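Local coordinates for protein dermonecrotic toxin (Pasteurella multocida, PDB 2EBF) that acts as a potent mitogen and osteolytic, dermonecrotic toxin that induces bone resorption and is associated with severe progressive atrophic rhinitis in pigs, at residues E208-F213 and N259-G264; I216-W221 and L296-G301. All blocks are in the same frame, centred on the assembly; numbering follows the deposited sequence.

Both contacts lie in the C2 domain of the toxin's C-terminal region, their centres about 13 Å apart and well out from the centre of the chain. The long loop between strand 205-207 and helix 234-248 supplies the first half of each: 208-213 packs on strand 260-263 in contact 1, and 216-221, just downstream, packs on the end of helix 288-300 in contact 2. Because strand 260-263 precedes helix 288-300, the segments of the two contacts alternate along the chain. The contacts also meet directly: F213 CD1 packs on V299 CG2 at 3.5 Å, and I263 CD1 reaches L296 CD1 at 3.9 Å. One loop thus ties the small antiparallel sheet to helix 288-300.

Contact 1 of 2, residues E208-F213 and N259-G264; sequences EDISVF and NSLYIG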
loop_
_atom_site.group_PDB
_atom_site.type_symbol
_atom_site.label_atom_id
_atom_site.label_comp_id
_atom_site.label_asym_id
_atom_site.label_seq_id
_atom_site.Cartn_x
_atom_site.Cartn_y
_atom_site.Cartn_z
ATOM N N GLU A 208 -1.405 -29.750 -11.829
ATOM C CA GLU A 208 -2.085 -30.137 -13.062
ATOM C C GLU A 208 -1.949 -31.634 -13.358
ATOM O O GLU A 208 -2.926 -32.292 -13.707
ATOM C CB GLU A 208 -1.564 -29.295 -14.235
ATOM C CG GLU A 208 -2.209 -29.613 -15.579
ATOM C CD GLU A 208 -1.915 -28.576 -16.651
ATOM O OE1 GLU A 208 -0.948 -27.799 -16.501
ATOM O OE2 GLU A 208 -2.658 -28.540 -17.656
ATOM N N ASP A 209 -0.734 -32.157 -13.215
ATOM C CA ASP A 209 -0.472 -33.574 -13.445
ATOM C C ASP A 209 0.027 -34.240 -12.168
ATOM O O ASP A 209 1.165 -34.035 -11.746
ATOM C CB ASP A 209 0.540 -33.751 -14.584
ATOM C CG ASP A 209 0.647 -35.190 -15.066
ATOM O OD1 ASP A 209 1.157 -35.384 -16.186
ATOM O OD2 ASP A 209 0.228 -36.125 -14.347
ATOM N N ILE A 210 -0.839 -35.057 -11.576
ATOM C CA ILE A 210 -0.552 -35.781 -10.336
ATOM C C ILE A 210 0.695 -36.690 -10.388
ATOM O O ILE A 210 1.317 -36.954 -9.355
ATOM C CB ILE A 210 -1.829 -36.566 -9.872
ATOM C CG1 ILE A 210 -2.857 -35.610 -9.246
ATOM C CG2 ILE A 210 -1.507 -37.699 -8.917
ATOM C CD1 ILE A 210 -2.258 -34.450 -8.492
ATOM N N SER A 211 1.059 -37.146 -11.587
ATOM C CA SER A 211 2.232 -38.009 -11.781
ATOM C C SER A 211 3.546 -37.374 -11.318
ATOM O O SER A 211 4.524 -38.076 -11.074
ATOM C CB SER A 211 2.349 -38.451 -13.247
ATOM O OG SER A 211 2.822 -37.399 -14.072
ATOM N N VAL A 212 3.556 -36.045 -11.208
ATOM C CA VAL A 212 4.708 -35.287 -10.701
ATOM C C VAL A 212 5.110 -35.749 -9.289
ATOM O O VAL A 212 6.269 -35.622 -8.885
ATOM C CB VAL A 212 4.426 -33.755 -10.711
ATOM C CG1 VAL A 212 5.647 -32.974 -10.263
ATOM C CG2 VAL A 212 4.030 -33.292 -12.103
ATOM N N PHE A 213 4.146 -36.293 -8.552
ATOM C CA PHE A 213 4.407 -36.821 -7.214
ATOM C C PHE A 213 5.277 -38.074 -7.227
ATOM O O PHE A 213 5.940 -38.383 -6.237
ATOM C CB PHE A 213 3.097 -37.101 -6.486
ATOM C CG PHE A 213 2.436 -35.873 -5.953
ATOM C CD1 PHE A 213 2.978 -35.191 -4.868
ATOM C CD2 PHE A 213 1.265 -35.396 -6.529
ATOM C CE1 PHE A 213 2.368 -34.046 -4.368
ATOM C CE2 PHE A 213 0.644 -34.253 -6.032
ATOM C CZ PHE A 213 1.198 -33.578 -4.951
ATOM N N ASN A 259 -6.882 -36.604 -12.727
ATOM C CA ASN A 259 -5.416 -36.460 -12.701
ATOM C C ASN A 259 -4.886 -35.085 -12.253
ATOM O O ASN A 259 -3.675 -34.847 -12.264
ATOM C CB ASN A 259 -4.807 -36.875 -14.053
ATOM C CG ASN A 259 -3.313 -37.149 -13.971
ATOM O OD1 ASN A 259 -2.516 -36.479 -14.630
ATOM N ND2 ASN A 259 -2.929 -38.130 -13.160
ATOM N N SER A 260 -5.793 -34.192 -11.858
ATOM C CA SER A 260 -5.408 -32.878 -11.336
ATOM C C SER A 260 -5.836 -32.702 -9.882
ATOM O O SER A 260 -6.949 -33.075 -9.508
ATOM C CB SER A 260 -5.993 -31.754 -12.197
ATOM O OG SER A 260 -5.448 -31.771 -13.507
ATOM N N LEU A 261 -4.943 -32.125 -9.077
ATOM C CA LEU A 261 -5.218 -31.835 -7.669
ATOM C C LEU A 261 -5.469 -30.344 -7.461
ATOM O O LEU A 261 -4.665 -29.504 -7.869
ATOM C CB LEU A 261 -4.054 -32.302 -6.794
ATOM C CG LEU A 261 -3.947 -31.872 -5.329
ATOM C CD1 LEU A 261 -4.976 -32.572 -4.462
ATOM C CD2 LEU A 261 -2.543 -32.143 -4.819
ATOM N N TYR A 262 -6.592 -30.038 -6.818
ATOM C CA TYR A 262 -7.025 -28.669 -6.570
ATOM C C TYR A 262 -7.019 -28.408 -5.073
ATOM O O TYR A 262 -7.581 -29.191 -4.298
ATOM C CB TYR A 262 -8.429 -28.453 -7.137
ATOM C CG TYR A 262 -8.517 -28.705 -8.625
ATOM C CD1 TYR A 262 -8.682 -29.998 -9.133
ATOM C CD2 TYR A 262 -8.429 -27.654 -9.527
ATOM C CE1 TYR A 262 -8.753 -30.227 -10.504
ATOM C CE2 TYR A 262 -8.496 -27.870 -10.897
ATOM C CZ TYR A 262 -8.661 -29.157 -11.380
ATOM O OH TYR A 262 -8.728 -29.357 -12.740
ATOM N N ILE A 263 -6.377 -27.310 -4.675
ATOM C CA ILE A 263 -6.170 -26.999 -3.266
ATOM C C ILE A 263 -6.814 -25.659 -2.894
ATOM O O ILE A 263 -6.652 -24.654 -3.606
ATOM C CB ILE A 263 -4.657 -27.014 -2.913
ATOM C CG1 ILE A 263 -4.081 -28.425 -3.106
ATOM C CG2 ILE A 263 -4.416 -26.520 -1.488
ATOM C CD1 ILE A 263 -2.569 -28.478 -3.261
ATOM N N GLY A 264 -7.541 -25.659 -1.776
ATOM C CA GLY A 264 -8.218 -24.465 -1.274
ATOM C C GLY A 264 -7.648 -23.893 0.016
ATOM O O GLY A 264 -8.057 -22.814 0.444
#
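N259 meets I210 through its main chain: the carbonyl O of N259 accepts the backbone N-H of I210 at 2.9 Å, with an N-H...O angle of 155°. N259 has positive phi and sits in the tight turn that joins strands 254-257 and 260-263 of a β-hairpin, so this bond ties the loop to the end of the hairpin. The loop is shaped on its own side by D209, whose OD2 takes the backbone N-H of S211 at 3.1 Å in an Asx turn. That N-H comes in from above the carboxylate plane rather than within it, and S211 OG adds a weak bond to the same oxygen.

Next comes S260. Its hydroxyl OG donates to the carbonyl O of E208 at 2.6 Å, in the carbonyl plane and on a lone pair. OG lies beside its own backbone N (chi1 -65°), which brings it within reach of the E208 carbonyl. This bond and the I210 one fall at neighbouring residues of the hairpin and together fix the loop as it leaves strand 205-207.

L261 carries the apolar part. I210 CD1 presses on L261 CB at 3.3 Å, closer than two carbons normally pack, and I210 has an unstaggered chi2 of -34°. The same CD1 lies at the edge of the F213 ring, in its plane. L261 CD2 also comes to the rim of that ring, 4.0 Å from F213 CZ.

Beyond L261 the strand runs on as the middle one of a three-stranded antiparallel sheet, bonded to strand 205-207 on one side and 254-257 on the other. Helix 234-248 packs L238 against I210 and F213 and L242 against L261, while M295 of helix 288-300 touches F213.

Contact 2 of 2, residues I216-W221 and L296-G301; sequences IQTNYW and LQEVQG
T218 and Y220 both reach the carboxylate of E298, and both settle on the same oxygen. T218 OG1 donates to E298 OE2 at 2.7 Å, where the oxygen offers its syn lone pair, the one on the side of OE1. Y220 OH adds a weak bond to E298 OE2 at 2.8 Å. The tyrosine arrives from the opposite direction to the glutamate, its ring plane 51° from the carboxylate. The other oxygen, E298 OE1, rests against I216 CD1 at 3.5 Å. The glutamate gets this far by staying extended beyond CG (chi2 -160°). One residue after E298, V299 CG2 packs on I216 CG2 at 3.8 Å.

E298 and V299 belong to the last turn of helix 288-300; G301, the first residue beyond it, still bonds through its N-H to Q297 O, but its positive phi takes the chain out of the helix. Facing that turn, the loop packs upon itself. T218 CG2 sits 3.6 Å above the centre of the Y220 ring, and I216 CD1 lies at the ring's edge.

Behind this, N234 at the start of helix 234-248 hydrogen-bonds T218 O through its side chain and makes a weak bond with Y220 N. V299 also touches F309 of helix 305-309.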
loop_
_atom_site.group_PDB
_atom_site.type_symbol
_atom_site.label_atom_id
_atom_site.label_comp_id
_atom_site.label_asym_id
_atom_site.label_seq_id
_atom_site.Cartn_x
_atom_site.Cartn_y
_atom_site.Cartn_z
ATOM N N ILE A 216 9.372 -37.449 -7.479
ATOM C CA ILE A 216 10.161 -37.044 -6.310
ATOM C C ILE A 216 10.908 -38.222 -5.673
ATOM O O ILE A 216 10.513 -39.378 -5.830
ATOM C CB ILE A 216 9.313 -36.284 -5.246
ATOM C CG1 ILE A 216 8.213 -37.178 -4.674
ATOM C CG2 ILE A 216 8.738 -34.993 -5.844
ATOM C CD1 ILE A 216 7.627 -36.682 -3.372
ATOM N N GLN A 217 11.983 -37.901 -4.956
ATOM C CA GLN A 217 12.901 -38.894 -4.393
ATOM C C GLN A 217 12.274 -39.814 -3.337
ATOM O O GLN A 217 12.498 -41.029 -3.360
ATOM C CB GLN A 217 14.135 -38.190 -3.819
ATOM C CG GLN A 217 15.311 -39.112 -3.522
ATOM C CD GLN A 217 16.620 -38.358 -3.348
ATOM O OE1 GLN A 217 16.852 -37.328 -3.989
ATOM N NE2 GLN A 217 17.488 -38.876 -2.484
ATOM N N THR A 218 11.497 -39.235 -2.423
ATOM C CA THR A 218 10.927 -39.976 -1.296
ATOM C C THR A 218 9.749 -40.864 -1.711
ATOM O O THR A 218 8.800 -40.404 -2.354
ATOM C CB THR A 218 10.505 -39.022 -0.145
ATOM O OG1 THR A 218 11.595 -38.151 0.183
ATOM C CG2 THR A 218 10.097 -39.805 1.105
ATOM N N ASN A 219 9.834 -42.141 -1.347
ATOM C CA ASN A 219 8.742 -43.082 -1.547
ATOM C C ASN A 219 7.877 -43.142 -0.298
ATOM O O ASN A 219 8.041 -44.027 0.546
ATOM C CB ASN A 219 9.274 -44.476 -1.890
ATOM C CG ASN A 219 9.906 -44.542 -3.264
ATOM O OD1 ASN A 219 9.386 -43.985 -4.235
ATOM N ND2 ASN A 219 11.034 -45.240 -3.357
ATOM N N TYR A 220 6.957 -42.190 -0.188
ATOM C CA TYR A 220 6.048 -42.126 0.950
ATOM C C TYR A 220 5.157 -43.374 1.044
ATOM O O TYR A 220 4.603 -43.676 2.105
ATOM C CB TYR A 220 5.213 -40.841 0.901
ATOM C CG TYR A 220 6.027 -39.567 1.035
ATOM C CD1 TYR A 220 6.415 -38.847 -0.088
ATOM C CD2 TYR A 220 6.407 -39.083 2.290
ATOM C CE1 TYR A 220 7.163 -37.677 0.029
ATOM C CE2 TYR A 220 7.154 -37.913 2.418
ATOM C CZ TYR A 220 7.526 -37.214 1.281
ATOM O OH TYR A 220 8.265 -36.056 1.393
ATOM N N TRP A 221 5.047 -44.102 -0.066
ATOM C CA TRP A 221 4.222 -45.312 -0.142
ATOM C C TRP A 221 4.854 -46.522 0.556
ATOM O O TRP A 221 4.154 -47.480 0.911
ATOM C CB TRP A 221 3.870 -45.636 -1.601
ATOM C CG TRP A 221 5.051 -45.693 -2.525
ATOM C CD1 TRP A 221 5.669 -44.637 -3.137
ATOM C CD2 TRP A 221 5.751 -46.869 -2.952
ATOM N NE1 TRP A 221 6.710 -45.083 -3.915
ATOM C CE2 TRP A 221 6.784 -46.448 -3.818
ATOM C CE3 TRP A 221 5.606 -48.239 -2.683
ATOM C CZ2 TRP A 221 7.669 -47.346 -4.419
ATOM C CZ3 TRP A 221 6.486 -49.132 -3.281
ATOM C CH2 TRP A 221 7.506 -48.681 -4.136
ATOM N N LEU A 296 4.099 -32.169 -1.323
ATOM C CA LEU A 296 3.865 -30.892 -2.009
ATOM C C LEU A 296 5.143 -30.072 -2.029
ATOM O O LEU A 296 5.536 -29.544 -3.072
ATOM C CB LEU A 296 2.765 -30.078 -1.333
ATOM C CG LEU A 296 1.293 -30.325 -1.653
ATOM C CD1 LEU A 296 0.468 -29.278 -0.927
ATOM C CD2 LEU A 296 1.020 -30.261 -3.148
ATOM N N GLN A 297 5.790 -29.984 -0.869
ATOM C CA GLN A 297 7.022 -29.220 -0.725
ATOM C C GLN A 297 8.186 -29.864 -1.475
ATOM O O GLN A 297 9.086 -29.165 -1.936
ATOM C CB GLN A 297 7.360 -29.012 0.753
ATOM C CG GLN A 297 6.377 -28.093 1.475
ATOM C CD GLN A 297 6.719 -27.880 2.934
ATOM O OE1 GLN A 297 7.121 -26.785 3.335
ATOM N NE2 GLN A 297 6.569 -28.928 3.739
ATOM N N GLU A 298 8.170 -31.193 -1.594
ATOM C CA GLU A 298 9.183 -31.881 -2.399
ATOM C C GLU A 298 8.983 -31.619 -3.883
ATOM O O GLU A 298 9.952 -31.343 -4.597
ATOM C CB GLU A 298 9.235 -33.383 -2.103
ATOM C CG GLU A 298 10.013 -33.684 -0.833
ATOM C CD GLU A 298 10.505 -35.119 -0.731
ATOM O OE1 GLU A 298 10.568 -35.834 -1.762
ATOM O OE2 GLU A 298 10.843 -35.519 0.403
ATOM N N VAL A 299 7.732 -31.691 -4.338
ATOM C CA VAL A 299 7.389 -31.327 -5.718
ATOM C C VAL A 299 7.804 -29.885 -6.024
ATOM O O VAL A 299 8.339 -29.608 -7.099
ATOM C CB VAL A 299 5.880 -31.535 -6.020
ATOM C CG1 VAL A 299 5.499 -30.927 -7.369
ATOM C CG2 VAL A 299 5.535 -33.014 -6.012
ATOM N N GLN A 300 7.575 -28.990 -5.062
ATOM C CA GLN A 300 7.903 -27.572 -5.189
ATOM C C GLN A 300 9.382 -27.341 -5.492
ATOM O O GLN A 300 9.728 -26.506 -6.332
ATOM C CB GLN A 300 7.499 -26.838 -3.908
ATOM C CG GLN A 300 7.893 -25.373 -3.856
ATOM C CD GLN A 300 7.849 -24.801 -2.456
ATOM O OE1 GLN A 300 8.502 -23.797 -2.170
ATOM N NE2 GLN A 300 7.082 -25.431 -1.578
ATOM N N GLY A 301 10.247 -28.082 -4.800
ATOM C CA GLY A 301 11.688 -27.991 -5.008
ATOM C C GLY A 301 12.269 -26.618 -4.721
ATOM O O GLY A 301 11.996 -26.021 -3.675
#